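Local coordinates for protein acyl-CoA dehydrogenase (Bacillus anthracis, PDB 3OWA) that probably catalyses the FAD-dependent alpha,beta-dehydrogenation of acyl-CoA thioesters, as other acyl-CoA dehydrogenases do, at residues 92-97 / 331-336; 126-131 / 348-353; 177-182 / 240-245; 462-467 / 501-506; 468-473 / 569-574. All blocks are in the same frame, centred on the assembly; numbering follows the deposited sequence.

Contact 1: 92-97 / 331-336; sequences GLDKVS and LFESRM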
# COMPACT_ATOMS: atom_id res chain seq x y z
N GLY A 92 13.95 -31.55 -17.77
CA GLY A 92 12.76 -31.40 -18.61
C GLY A 92 11.40 -31.65 -17.98
O GLY A 92 10.63 -32.46 -18.49
N LEU A 93 11.07 -30.95 -16.89
CA LEU A 93 9.72 -31.07 -16.30
C LEU A 93 8.70 -30.25 -17.09
O LEU A 93 9.07 -29.43 -17.94
CB LEU A 93 9.71 -30.73 -14.80
CG LEU A 93 10.72 -31.50 -13.91
CD1 LEU A 93 10.63 -31.07 -12.46
CD2 LEU A 93 10.57 -33.02 -13.99
N ASP A 94 7.42 -30.49 -16.86
CA ASP A 94 6.36 -29.68 -17.46
C ASP A 94 6.24 -28.30 -16.79
O ASP A 94 6.88 -28.04 -15.76
CB ASP A 94 5.01 -30.44 -17.46
CG ASP A 94 4.39 -30.57 -16.07
OD1 ASP A 94 3.53 -31.46 -15.90
OD2 ASP A 94 4.72 -29.81 -15.15
N LYS A 95 5.43 -27.41 -17.38
CA LYS A 95 5.36 -26.03 -16.90
C LYS A 95 4.67 -25.90 -15.52
O LYS A 95 4.95 -24.93 -14.77
CB LYS A 95 4.64 -25.14 -17.91
CG LYS A 95 5.32 -25.04 -19.27
CD LYS A 95 6.66 -24.34 -19.17
CE LYS A 95 7.55 -24.69 -20.35
NZ LYS A 95 7.69 -26.15 -20.54
N VAL A 96 3.81 -26.84 -15.19
CA VAL A 96 3.17 -26.86 -13.88
C VAL A 96 4.19 -27.09 -12.79
O VAL A 96 4.19 -26.40 -11.79
CB VAL A 96 2.02 -27.90 -13.80
CG1 VAL A 96 1.45 -27.94 -12.39
CG2 VAL A 96 0.90 -27.52 -14.78
N SER A 97 5.08 -28.06 -13.01
CA SER A 97 6.18 -28.35 -12.10
C SER A 97 7.08 -27.13 -11.86
O SER A 97 7.39 -26.80 -10.73
CB SER A 97 7.02 -29.52 -12.65
OG SER A 97 6.23 -30.70 -12.69
N LEU A 331 -2.97 -23.11 -19.59
CA LEU A 331 -3.13 -22.79 -21.03
C LEU A 331 -1.82 -23.04 -21.79
O LEU A 331 -1.82 -23.60 -22.90
CB LEU A 331 -3.61 -21.35 -21.26
CG LEU A 331 -5.05 -21.03 -20.86
CD1 LEU A 331 -5.27 -19.53 -20.76
CD2 LEU A 331 -6.09 -21.71 -21.81
N PHE A 332 -0.72 -22.60 -21.18
CA PHE A 332 0.61 -22.84 -21.71
C PHE A 332 0.85 -24.37 -21.87
O PHE A 332 1.23 -24.82 -22.96
CB PHE A 332 1.64 -22.15 -20.78
CG PHE A 332 3.04 -22.07 -21.32
CD1 PHE A 332 4.08 -21.62 -20.50
CD2 PHE A 332 3.36 -22.46 -22.64
CE1 PHE A 332 5.42 -21.54 -20.98
CE2 PHE A 332 4.69 -22.40 -23.12
CZ PHE A 332 5.72 -21.93 -22.30
N GLU A 333 0.58 -25.15 -20.82
CA GLU A 333 0.76 -26.61 -20.85
C GLU A 333 -0.08 -27.31 -21.92
O GLU A 333 0.37 -28.28 -22.53
CB GLU A 333 0.45 -27.26 -19.50
CG GLU A 333 1.66 -27.74 -18.71
CD GLU A 333 2.58 -28.68 -19.48
OE1 GLU A 333 3.75 -28.29 -19.67
OE2 GLU A 333 2.15 -29.79 -19.89
N SER A 334 -1.30 -26.84 -22.15
CA SER A 334 -2.14 -27.51 -23.13
C SER A 334 -1.78 -27.09 -24.56
O SER A 334 -2.12 -27.78 -25.52
CB SER A 334 -3.63 -27.35 -22.81
OG SER A 334 -4.07 -26.06 -23.15
N ARG A 335 -1.09 -25.96 -24.70
CA ARG A 335 -0.58 -25.56 -25.99
C ARG A 335 0.70 -26.35 -26.30
O ARG A 335 0.97 -26.70 -27.46
CB ARG A 335 -0.31 -24.06 -26.01
CG ARG A 335 -0.56 -23.40 -27.34
CD ARG A 335 -2.04 -23.30 -27.62
NE ARG A 335 -2.35 -22.25 -28.60
CZ ARG A 335 -3.58 -21.93 -29.01
NH1 ARG A 335 -4.64 -22.60 -28.54
NH2 ARG A 335 -3.77 -20.96 -29.89
N MSE A 336 1.48 -26.61 -25.24
CA MSE A 336 2.67 -27.45 -25.26
C MSE A 336 2.37 -28.90 -25.67
O MSE A 336 3.20 -29.54 -26.32
CB MSE A 336 3.33 -27.49 -23.88
CG MSE A 336 4.02 -26.20 -23.43
SE MSE A 336 5.60 -25.82 -24.44
CE MSE A 336 6.70 -27.28 -23.78

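Contact 2: 126-131 / 348-353; sequences IVLFGN and KAVAAS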
# COMPACT_ATOMS: atom_id res chain seq x y z
N ILE A 126 18.51 -18.71 -23.83
CA ILE A 126 19.33 -19.74 -24.49
C ILE A 126 18.47 -20.96 -24.78
O ILE A 126 18.54 -21.53 -25.87
CB ILE A 126 20.61 -20.09 -23.67
CG1 ILE A 126 21.50 -18.84 -23.52
CG2 ILE A 126 21.40 -21.23 -24.35
CD1 ILE A 126 22.72 -19.02 -22.59
N VAL A 127 17.66 -21.36 -23.81
CA VAL A 127 16.71 -22.45 -24.02
C VAL A 127 15.80 -22.21 -25.24
O VAL A 127 15.62 -23.10 -26.08
CB VAL A 127 15.83 -22.73 -22.75
CG1 VAL A 127 14.76 -23.82 -23.06
CG2 VAL A 127 16.70 -23.15 -21.55
N LEU A 128 15.25 -21.02 -25.35
CA LEU A 128 14.24 -20.72 -26.35
C LEU A 128 14.81 -20.21 -27.66
O LEU A 128 14.22 -20.47 -28.71
CB LEU A 128 13.21 -19.73 -25.82
CG LEU A 128 12.47 -20.21 -24.57
CD1 LEU A 128 11.48 -19.17 -24.11
CD2 LEU A 128 11.75 -21.52 -24.80
N PHE A 129 15.93 -19.49 -27.61
CA PHE A 129 16.45 -18.85 -28.81
C PHE A 129 17.88 -19.17 -29.13
O PHE A 129 18.43 -18.66 -30.10
CB PHE A 129 16.24 -17.33 -28.73
CG PHE A 129 14.80 -16.95 -28.56
CD1 PHE A 129 13.92 -17.05 -29.65
CD2 PHE A 129 14.30 -16.55 -27.33
CE1 PHE A 129 12.58 -16.72 -29.52
CE2 PHE A 129 12.97 -16.21 -27.19
CZ PHE A 129 12.10 -16.31 -28.29
N GLY A 130 18.52 -20.03 -28.34
CA GLY A 130 19.90 -20.43 -28.64
C GLY A 130 19.96 -21.37 -29.84
O GLY A 130 19.01 -22.14 -30.07
N ASN A 131 21.05 -21.33 -30.62
CA ASN A 131 21.26 -22.32 -31.66
C ASN A 131 21.84 -23.56 -30.99
O ASN A 131 22.17 -23.53 -29.80
CB ASN A 131 22.18 -21.82 -32.78
CG ASN A 131 23.58 -21.47 -32.30
OD1 ASN A 131 24.17 -22.15 -31.47
ND2 ASN A 131 24.13 -20.42 -32.86
N LYS A 348 11.52 -22.42 -30.33
CA LYS A 348 10.68 -21.41 -30.97
C LYS A 348 9.18 -21.69 -30.72
O LYS A 348 8.41 -20.77 -30.41
CB LYS A 348 10.96 -21.35 -32.46
CG LYS A 348 10.56 -20.05 -33.11
CD LYS A 348 10.68 -20.15 -34.63
CE LYS A 348 9.79 -19.10 -35.29
NZ LYS A 348 8.34 -19.45 -35.14
N ALA A 349 8.78 -22.96 -30.82
CA ALA A 349 7.38 -23.32 -30.58
C ALA A 349 6.97 -23.22 -29.10
O ALA A 349 5.81 -22.92 -28.81
CB ALA A 349 7.04 -24.71 -31.15
N VAL A 350 7.90 -23.48 -28.17
CA VAL A 350 7.64 -23.28 -26.73
C VAL A 350 7.35 -21.80 -26.48
O VAL A 350 6.35 -21.45 -25.87
CB VAL A 350 8.83 -23.77 -25.82
CG1 VAL A 350 8.43 -23.76 -24.34
CG2 VAL A 350 9.31 -25.17 -26.23
N ALA A 351 8.21 -20.93 -27.00
CA ALA A 351 8.01 -19.47 -26.87
C ALA A 351 6.64 -19.01 -27.41
O ALA A 351 5.94 -18.24 -26.74
CB ALA A 351 9.17 -18.70 -27.54
N ALA A 352 6.25 -19.48 -28.60
CA ALA A 352 4.94 -19.15 -29.18
C ALA A 352 3.78 -19.73 -28.36
O ALA A 352 2.73 -19.13 -28.31
CB ALA A 352 4.86 -19.60 -30.63
N SER A 353 3.99 -20.86 -27.70
CA SER A 353 2.94 -21.50 -26.88
C SER A 353 2.56 -20.64 -25.69
O SER A 353 1.45 -20.75 -25.17
CB SER A 353 3.38 -22.87 -26.37
OG SER A 353 3.47 -23.83 -27.41

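Contact 3: 177-182 / 240-245; sequences HYVLNG and LEDALV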
# COMPACT_ATOMS: atom_id res chain seq x y z
N HIS A 177 35.03 -10.85 -33.14
CA HIS A 177 34.40 -10.49 -31.86
C HIS A 177 33.63 -9.20 -32.00
O HIS A 177 34.09 -8.29 -32.70
CB HIS A 177 35.45 -10.25 -30.77
CG HIS A 177 36.21 -11.47 -30.37
ND1 HIS A 177 37.23 -11.98 -31.13
CD2 HIS A 177 36.11 -12.26 -29.28
CE1 HIS A 177 37.72 -13.06 -30.54
NE2 HIS A 177 37.05 -13.25 -29.41
N TYR A 178 32.48 -9.13 -31.32
CA TYR A 178 31.79 -7.85 -31.10
C TYR A 178 32.45 -7.16 -29.92
O TYR A 178 32.79 -7.82 -28.94
CB TYR A 178 30.30 -8.07 -30.81
CG TYR A 178 29.55 -8.41 -32.07
CD1 TYR A 178 29.17 -7.41 -32.95
CD2 TYR A 178 29.21 -9.75 -32.37
CE1 TYR A 178 28.47 -7.71 -34.13
CE2 TYR A 178 28.50 -10.08 -33.55
CZ TYR A 178 28.15 -9.05 -34.43
OH TYR A 178 27.45 -9.34 -35.57
N VAL A 179 32.64 -5.85 -30.07
CA VAL A 179 33.21 -4.97 -29.05
C VAL A 179 32.06 -4.18 -28.41
O VAL A 179 31.40 -3.34 -29.06
CB VAL A 179 34.29 -4.01 -29.66
CG1 VAL A 179 34.85 -3.07 -28.61
CG2 VAL A 179 35.47 -4.80 -30.29
N LEU A 180 31.76 -4.48 -27.15
CA LEU A 180 30.57 -3.87 -26.49
C LEU A 180 30.95 -2.73 -25.54
O LEU A 180 31.91 -2.86 -24.75
CB LEU A 180 29.75 -4.94 -25.73
CG LEU A 180 28.63 -5.61 -26.53
CD1 LEU A 180 29.23 -6.49 -27.62
CD2 LEU A 180 27.72 -6.44 -25.59
N ASN A 181 30.20 -1.64 -25.61
CA ASN A 181 30.41 -0.51 -24.71
C ASN A 181 29.11 0.01 -24.15
O ASN A 181 28.20 0.34 -24.92
CB ASN A 181 31.14 0.63 -25.42
CG ASN A 181 32.60 0.34 -25.61
OD1 ASN A 181 33.04 -0.06 -26.71
ND2 ASN A 181 33.39 0.57 -24.55
N GLY A 182 29.06 0.13 -22.84
CA GLY A 182 27.90 0.70 -22.14
C GLY A 182 27.74 0.14 -20.74
O GLY A 182 28.65 -0.52 -20.21
N LEU A 240 30.53 -2.43 -19.33
CA LEU A 240 31.13 -2.98 -20.54
C LEU A 240 32.06 -1.93 -21.16
O LEU A 240 31.61 -0.94 -21.72
CB LEU A 240 30.01 -3.39 -21.54
CG LEU A 240 29.00 -4.35 -20.91
CD1 LEU A 240 27.72 -4.46 -21.70
CD2 LEU A 240 29.63 -5.75 -20.58
N GLU A 241 33.35 -2.19 -21.07
CA GLU A 241 34.39 -1.26 -21.57
C GLU A 241 35.25 -2.02 -22.59
O GLU A 241 36.16 -2.80 -22.24
CB GLU A 241 35.20 -0.69 -20.38
CG GLU A 241 34.36 0.25 -19.46
CD GLU A 241 35.06 0.60 -18.08
OE1 GLU A 241 34.67 1.64 -17.46
OE2 GLU A 241 35.95 -0.16 -17.61
N ASP A 242 34.88 -1.87 -23.86
CA ASP A 242 35.42 -2.71 -24.93
C ASP A 242 35.34 -4.20 -24.53
O ASP A 242 36.33 -4.94 -24.67
CB ASP A 242 36.86 -2.30 -25.24
CG ASP A 242 36.96 -0.97 -25.97
OD1 ASP A 242 38.06 -0.38 -25.92
OD2 ASP A 242 36.00 -0.51 -26.63
N ALA A 243 34.19 -4.62 -24.01
CA ALA A 243 33.94 -6.03 -23.68
C ALA A 243 33.96 -6.83 -24.98
O ALA A 243 33.34 -6.42 -25.98
CB ALA A 243 32.58 -6.18 -22.96
N LEU A 244 34.68 -7.95 -24.98
CA LEU A 244 34.94 -8.71 -26.22
C LEU A 244 34.11 -9.94 -26.22
O LEU A 244 34.29 -10.79 -25.39
CB LEU A 244 36.41 -9.15 -26.35
CG LEU A 244 37.45 -8.09 -26.64
CD1 LEU A 244 38.79 -8.76 -27.01
CD2 LEU A 244 36.99 -7.17 -27.76
N VAL A 245 33.19 -10.03 -27.16
CA VAL A 245 32.23 -11.12 -27.20
C VAL A 245 32.38 -11.86 -28.53
O VAL A 245 32.23 -11.26 -29.58
CB VAL A 245 30.80 -10.56 -27.13
CG1 VAL A 245 29.78 -11.72 -27.18
CG2 VAL A 245 30.62 -9.64 -25.85

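Contact 4: 462-467 / 501-506; sequences YLVNNA and SNLYAM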
# COMPACT_ATOMS: atom_id res chain seq x y z
N TYR A 462 -23.59 -15.46 -13.56
CA TYR A 462 -24.33 -14.37 -14.16
C TYR A 462 -23.48 -13.09 -14.20
O TYR A 462 -23.41 -12.41 -15.22
CB TYR A 462 -25.66 -14.19 -13.41
CG TYR A 462 -26.48 -13.02 -13.89
CD1 TYR A 462 -27.33 -13.14 -14.99
CD2 TYR A 462 -26.37 -11.78 -13.26
CE1 TYR A 462 -28.07 -12.03 -15.44
CE2 TYR A 462 -27.08 -10.69 -13.70
CZ TYR A 462 -27.92 -10.81 -14.78
OH TYR A 462 -28.63 -9.70 -15.18
N LEU A 463 -22.81 -12.76 -13.10
CA LEU A 463 -21.96 -11.58 -13.07
C LEU A 463 -20.77 -11.68 -14.03
O LEU A 463 -20.39 -10.69 -14.69
CB LEU A 463 -21.48 -11.27 -11.65
CG LEU A 463 -22.60 -11.08 -10.62
CD1 LEU A 463 -22.00 -11.00 -9.25
CD2 LEU A 463 -23.41 -9.83 -10.93
N VAL A 464 -20.19 -12.88 -14.12
CA VAL A 464 -19.06 -13.11 -15.01
C VAL A 464 -19.47 -12.82 -16.47
O VAL A 464 -18.77 -12.08 -17.19
CB VAL A 464 -18.51 -14.56 -14.82
CG1 VAL A 464 -17.76 -15.03 -16.05
CG2 VAL A 464 -17.62 -14.63 -13.57
N ASN A 465 -20.61 -13.39 -16.88
CA ASN A 465 -21.18 -13.13 -18.21
C ASN A 465 -21.44 -11.64 -18.47
O ASN A 465 -21.07 -11.11 -19.52
CB ASN A 465 -22.47 -13.94 -18.43
CG ASN A 465 -22.24 -15.18 -19.27
OD1 ASN A 465 -21.93 -15.07 -20.47
ND2 ASN A 465 -22.40 -16.37 -18.67
N ASN A 466 -22.05 -10.97 -17.51
CA ASN A 466 -22.34 -9.55 -17.68
C ASN A 466 -21.09 -8.68 -17.68
O ASN A 466 -21.04 -7.64 -18.35
CB ASN A 466 -23.36 -9.07 -16.65
CG ASN A 466 -24.81 -9.51 -17.00
OD1 ASN A 466 -25.78 -9.03 -16.40
ND2 ASN A 466 -24.95 -10.41 -17.96
N ALA A 467 -20.07 -9.10 -16.92
CA ALA A 467 -18.78 -8.41 -16.88
C ALA A 467 -18.13 -8.41 -18.25
O ALA A 467 -17.55 -7.39 -18.67
CB ALA A 467 -17.83 -9.03 -15.83
N SER A 501 -8.97 -7.43 -16.17
CA SER A 501 -8.24 -8.13 -15.13
C SER A 501 -9.23 -8.70 -14.08
O SER A 501 -9.17 -9.87 -13.72
CB SER A 501 -7.25 -7.21 -14.45
OG SER A 501 -6.60 -7.95 -13.42
N ASN A 502 -10.15 -7.87 -13.62
CA ASN A 502 -11.15 -8.33 -12.65
C ASN A 502 -11.99 -9.45 -13.21
O ASN A 502 -12.25 -10.42 -12.52
CB ASN A 502 -12.04 -7.18 -12.18
CG ASN A 502 -11.43 -6.43 -11.02
OD1 ASN A 502 -10.43 -6.85 -10.43
ND2 ASN A 502 -12.03 -5.32 -10.68
N LEU A 503 -12.38 -9.32 -14.47
CA LEU A 503 -13.14 -10.38 -15.15
C LEU A 503 -12.42 -11.75 -15.20
O LEU A 503 -13.01 -12.79 -14.88
CB LEU A 503 -13.56 -9.89 -16.55
CG LEU A 503 -13.96 -11.02 -17.47
CD1 LEU A 503 -15.41 -11.37 -17.18
CD2 LEU A 503 -13.72 -10.66 -18.93
N TYR A 504 -11.14 -11.73 -15.57
CA TYR A 504 -10.31 -12.94 -15.62
C TYR A 504 -10.16 -13.61 -14.24
O TYR A 504 -10.25 -14.83 -14.12
CB TYR A 504 -8.91 -12.61 -16.20
CG TYR A 504 -8.05 -13.81 -16.53
CD1 TYR A 504 -8.52 -14.82 -17.39
CD2 TYR A 504 -6.78 -13.95 -15.99
CE1 TYR A 504 -7.75 -15.93 -17.70
CE2 TYR A 504 -5.98 -15.05 -16.30
CZ TYR A 504 -6.48 -16.04 -17.16
OH TYR A 504 -5.70 -17.14 -17.46
N ALA A 505 -9.93 -12.81 -13.21
CA ALA A 505 -9.85 -13.37 -11.87
C ALA A 505 -11.21 -13.95 -11.40
O ALA A 505 -11.27 -15.05 -10.83
CB ALA A 505 -9.36 -12.31 -10.89
N MSE A 506 -12.29 -13.22 -11.66
CA MSE A 506 -13.66 -13.68 -11.31
C MSE A 506 -13.99 -14.99 -11.99
O MSE A 506 -14.43 -15.92 -11.34
CB MSE A 506 -14.71 -12.66 -11.74
CG MSE A 506 -14.77 -11.42 -10.89
SE MSE A 506 -16.06 -10.20 -11.64
CE MSE A 506 -17.67 -11.25 -11.43

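Contact 5: 468-473 / 569-574; sequences KKIGLM and KLTRHT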
# COMPACT_ATOMS: atom_id res chain seq x y z
N LYS A 468 -18.24 -9.54 -18.96
CA LYS A 468 -17.71 -9.66 -20.32
C LYS A 468 -18.35 -8.66 -21.27
O LYS A 468 -17.66 -7.97 -22.02
CB LYS A 468 -17.89 -11.09 -20.85
CG LYS A 468 -16.99 -12.12 -20.17
CD LYS A 468 -17.10 -13.49 -20.78
CE LYS A 468 -16.47 -14.50 -19.84
NZ LYS A 468 -16.29 -15.81 -20.49
N LYS A 469 -19.68 -8.59 -21.21
CA LYS A 469 -20.47 -7.63 -21.98
C LYS A 469 -20.10 -6.17 -21.67
O LYS A 469 -19.97 -5.36 -22.59
CB LYS A 469 -21.97 -7.84 -21.72
CG LYS A 469 -22.45 -9.24 -22.13
CD LYS A 469 -23.91 -9.49 -21.74
CE LYS A 469 -24.30 -10.90 -22.16
NZ LYS A 469 -25.61 -11.27 -21.58
N ILE A 470 -19.92 -5.86 -20.38
CA ILE A 470 -19.55 -4.51 -19.95
C ILE A 470 -18.17 -4.13 -20.51
O ILE A 470 -17.99 -3.04 -21.05
CB ILE A 470 -19.62 -4.34 -18.40
CG1 ILE A 470 -21.06 -4.44 -17.89
CG2 ILE A 470 -19.03 -3.00 -17.95
CD1 ILE A 470 -21.15 -4.82 -16.40
N GLY A 471 -17.19 -5.04 -20.39
CA GLY A 471 -15.85 -4.81 -20.93
C GLY A 471 -15.88 -4.55 -22.43
O GLY A 471 -15.29 -3.59 -22.93
N LEU A 472 -16.59 -5.42 -23.15
CA LEU A 472 -16.75 -5.28 -24.59
C LEU A 472 -17.42 -3.96 -24.96
O LEU A 472 -16.94 -3.25 -25.85
CB LEU A 472 -17.54 -6.47 -25.16
CG LEU A 472 -16.72 -7.73 -25.34
CD1 LEU A 472 -17.55 -8.98 -25.14
CD2 LEU A 472 -16.08 -7.72 -26.72
N MSE A 473 -18.49 -3.62 -24.25
CA MSE A 473 -19.26 -2.39 -24.51
C MSE A 473 -18.38 -1.15 -24.38
O MSE A 473 -18.35 -0.29 -25.25
CB MSE A 473 -20.45 -2.25 -23.56
CG MSE A 473 -21.42 -1.14 -23.94
SE MSE A 473 -22.57 -0.46 -22.50
CE MSE A 473 -22.72 -2.06 -21.44
N LYS A 569 -28.72 -1.91 -16.53
CA LYS A 569 -29.33 -3.18 -16.95
C LYS A 569 -28.35 -4.35 -16.85
O LYS A 569 -28.74 -5.46 -16.49
CB LYS A 569 -29.87 -3.08 -18.39
CG LYS A 569 -31.21 -2.34 -18.51
CD LYS A 569 -31.68 -2.21 -19.95
CE LYS A 569 -32.78 -1.15 -20.08
NZ LYS A 569 -33.11 -0.86 -21.51
N LEU A 570 -27.08 -4.11 -17.17
CA LEU A 570 -26.07 -5.16 -17.13
C LEU A 570 -25.61 -5.43 -15.71
O LEU A 570 -25.06 -6.47 -15.41
CB LEU A 570 -24.88 -4.79 -18.02
CG LEU A 570 -25.09 -5.03 -19.51
CD1 LEU A 570 -23.88 -4.54 -20.24
CD2 LEU A 570 -25.35 -6.51 -19.84
N THR A 571 -25.91 -4.50 -14.83
CA THR A 571 -25.29 -4.52 -13.53
C THR A 571 -26.24 -4.84 -12.37
O THR A 571 -25.81 -5.15 -11.25
CB THR A 571 -24.51 -3.21 -13.36
OG1 THR A 571 -23.25 -3.49 -12.76
CG2 THR A 571 -25.30 -2.17 -12.61
N ARG A 572 -27.54 -4.78 -12.66
CA ARG A 572 -28.59 -5.08 -11.69
C ARG A 572 -28.56 -6.54 -11.19
O ARG A 572 -28.51 -7.47 -12.00
CB ARG A 572 -29.96 -4.81 -12.32
CG ARG A 572 -30.27 -3.33 -12.55
CD ARG A 572 -31.76 -3.02 -12.47
NE ARG A 572 -32.59 -4.08 -13.05
CZ ARG A 572 -33.26 -5.00 -12.35
NH1 ARG A 572 -33.23 -4.99 -11.02
NH2 ARG A 572 -33.98 -5.92 -12.98
N HIS A 573 -28.60 -6.72 -9.88
CA HIS A 573 -28.71 -8.04 -9.27
C HIS A 573 -29.03 -7.91 -7.80
O HIS A 573 -28.98 -6.80 -7.27
CB HIS A 573 -27.43 -8.86 -9.44
CG HIS A 573 -26.27 -8.35 -8.64
ND1 HIS A 573 -25.56 -7.22 -8.98
CD2 HIS A 573 -25.69 -8.84 -7.51
CE1 HIS A 573 -24.58 -7.04 -8.11
NE2 HIS A 573 -24.63 -8.01 -7.21
N THR A 574 -29.32 -9.02 -7.14
CA THR A 574 -29.56 -8.97 -5.70
C THR A 574 -28.25 -9.15 -4.98
O THR A 574 -27.73 -10.25 -4.93
CB THR A 574 -30.54 -10.05 -5.22
OG1 THR A 574 -31.82 -9.83 -5.82
CG2 THR A 574 -30.70 -9.98 -3.69

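Contact 1: 92-97 / 331-336
K95, in the first turn of helix 95-105, lays its aliphatic chain over the F332 ring on helix 305-336, while its backbone amide is taken up by E333. Followed outward, K95 CB lies 3.7 Å from E333 OE1. CG then stands over a face of the ring, 4.1 Å from the F332 centroid and 21° off the normal, which is CH-pi geometry. K95 CD comes to 3.6 Å from F332 CE1, and CE to 3.8 Å from F332 CZ. This path along one side of the ring follows from a bend at chi2 (-66°); after a second bend, at chi4, K95 NZ lies 3.6 Å from M336 CE, a selenomethionine methyl. At 5.5 Å from the F332 centroid, NZ can add at most a weak cation-pi attraction. The polar link is K95 N to E333 OE1, 3.0 Å and almost straight at 178°, although the donor lies above the carboxylate plane. D94 is the N-cap of the same helix, its OD2 accepting from S97 N, and its OD1 is hydrogen-bonded to H37. Two carboxylates thus meet one helix start, joining the N-terminal and C-terminal domains; the partial positive charge there probably offsets their mutual repulsion.

Contact 2: 126-131 / 348-353
L128 drives its forked end against V350 and A351, overlapping the start of helix 348-355. L128 CD2 lies 3.8 Å from V350 CB and 4.0 Å from V350 CG1, the two side chains crossing at about a right angle, while the other branch, CD1, reaches to 4.2 Å from A351 CB. F129 CZ lies 3.9 Å from A351 CB, the methyl meeting the ring obliquely. L128 and F129, on the last turn of helix 124-129, both have CG anti to the carbonyl carbon (chi1 -59° and -58°); both set off obliquely, and their ends come near A351. No hydrogen bond spans the two segments, and the closest side-chain contacts are apolar. On the far helix, A349 O accepts from S353 OG and S353 N, which approach from opposite faces of its carbonyl plane. I267 of helix 257-293 touches L128, and N263 touches both F129 and A351. The arrangement belongs to the acyl-CoA dehydrogenase fold, at the seam between its helical N-terminal and C-terminal domains.

Contact 3: 177-182 / 240-245
A G1 beta bulge, D242 and A243 both facing L180, interrupts the antiparallel pairing of segments 177-182 and 240-245 in the beta-sheet middle domain of the acyl-CoA dehydrogenase fold. On one face V179 lies beside L244, pointing the same way; the D242 side chain at the bulge also runs alongside V179. V179 CG1 is anti to its own N (chi1 178°) and leans 3.4 Å from D242 OD2, while the other branch, CG2, meets L244 CD2 at 3.8 Å. The opposite face carries L180, A243, V245 and L240. There the L180 chain runs aslant V245, CD1 to V245 CG2 being 3.9 Å, and L180 CB rests 4.1 Å from A243 CB. V198 of strand 195-202 touches L180 and L240 on this side. Paired backbone bonds join Y178 with V245, L180 with A243, and G182 with L240. The register slips by one between the last two pairs. At the bulge A243 N meets L180 O at 3.0 Å, in the carbonyl plane and on a lone pair, and L180 N returns a 2.8 Å bond to A243 O.

Contact 4: 462-467 / 501-506
L503 and M506, one turn apart on helix 490-520, are the bumps that enter the surface of helix 458-482 formed by L463, V464 and A467. The first bump is L503 CD1. It settles between the side chain of A467, whose CB is 3.6 Å away, and the backbone of V464, whose O is 3.4 Å away. A467 offers only a methyl here, and its CA is 6.2 Å from that of L503, the nearest CA pair. L503 CG is anti to the backbone N (chi1 163°), which swings this branch across to the other helix although the side chain does not set out directly toward it. The second projection is selenomethionine M506. Its CE lies in the dip between L463 CB at 3.8 Å and V464 CG2 at 4.0 Å, carried there by a turn at chi3 of 65° after an extended start. V464 CG2 in turn stands 4.0 Å from M506 CB, the two side chains running past one another in opposite directions. From helix 526-554, F540 touches L463 and I543 touches A467. The axes of segments 462-467 and 501-506 approach to 9.8 Å with directions 150° apart, as in an antiparallel hairpin of consecutive helices, in the C-terminal helical region of the protein.

Contact 5: 468-473 / 569-574
K468 NZ, just ahead of the K469 and I470 that meet L570, is gripped by a salt bridge to E507 and a hydrogen bond to D20 O, with a weak further one to F17 O. The next residues of helix 458-482 turn to the end of helix 557-571. There L570 is the central piece. L570 CD1 sits 3.7 Å from I470 CG1, and L570 CB is 3.8 Å from the same atom, the two side chains sliding past each other in opposite directions. The other branch, L570 CD2, lies 3.8 Å from K469 CD, where the lysine crosses at about a right angle and uses only its aliphatic part. With CG anti to the carbonyl carbon (chi1 -61°) and the rest extended, K469 carries its amine beyond the contact. M473 also points this way, but the modelled position of its methyl is doubtful. Past the helix end, H573 ND1 donates to T571 O at 3.1 Å and 167°, with the oxygen lying in the imidazole plane; this bond limits the rotation of the ring beside the helix end. F540 of helix 526-554 touches both I470 and T571, while L440 of helix 433-444 lies against K469 and M473.

How the contacts relate
Along the chain, contacts 1 and 2 interleave, each tying the N-terminal domain to the C-terminal helices across the intervening middle domain, where contact 3 lies. Their centres are about 14 Å apart and they touch, F332 and M336 packing on V350, so helices 305-336 and 348-355 pack directly on each other beside the N-terminal helices. Contacts 4 and 5 follow later, also interleaved; they share helix 458-482 and their centres are about 9 Å apart. A thin link joins the two groups: L331 CD1 lies 4.1 Å from Y504 OH. Contact 3 stands apart, its centre about 56 Å from that of contact 5. The sheet and the additional helical region thus lie on opposite sides of the chain's centre, to which contact 1 is the nearest of the five.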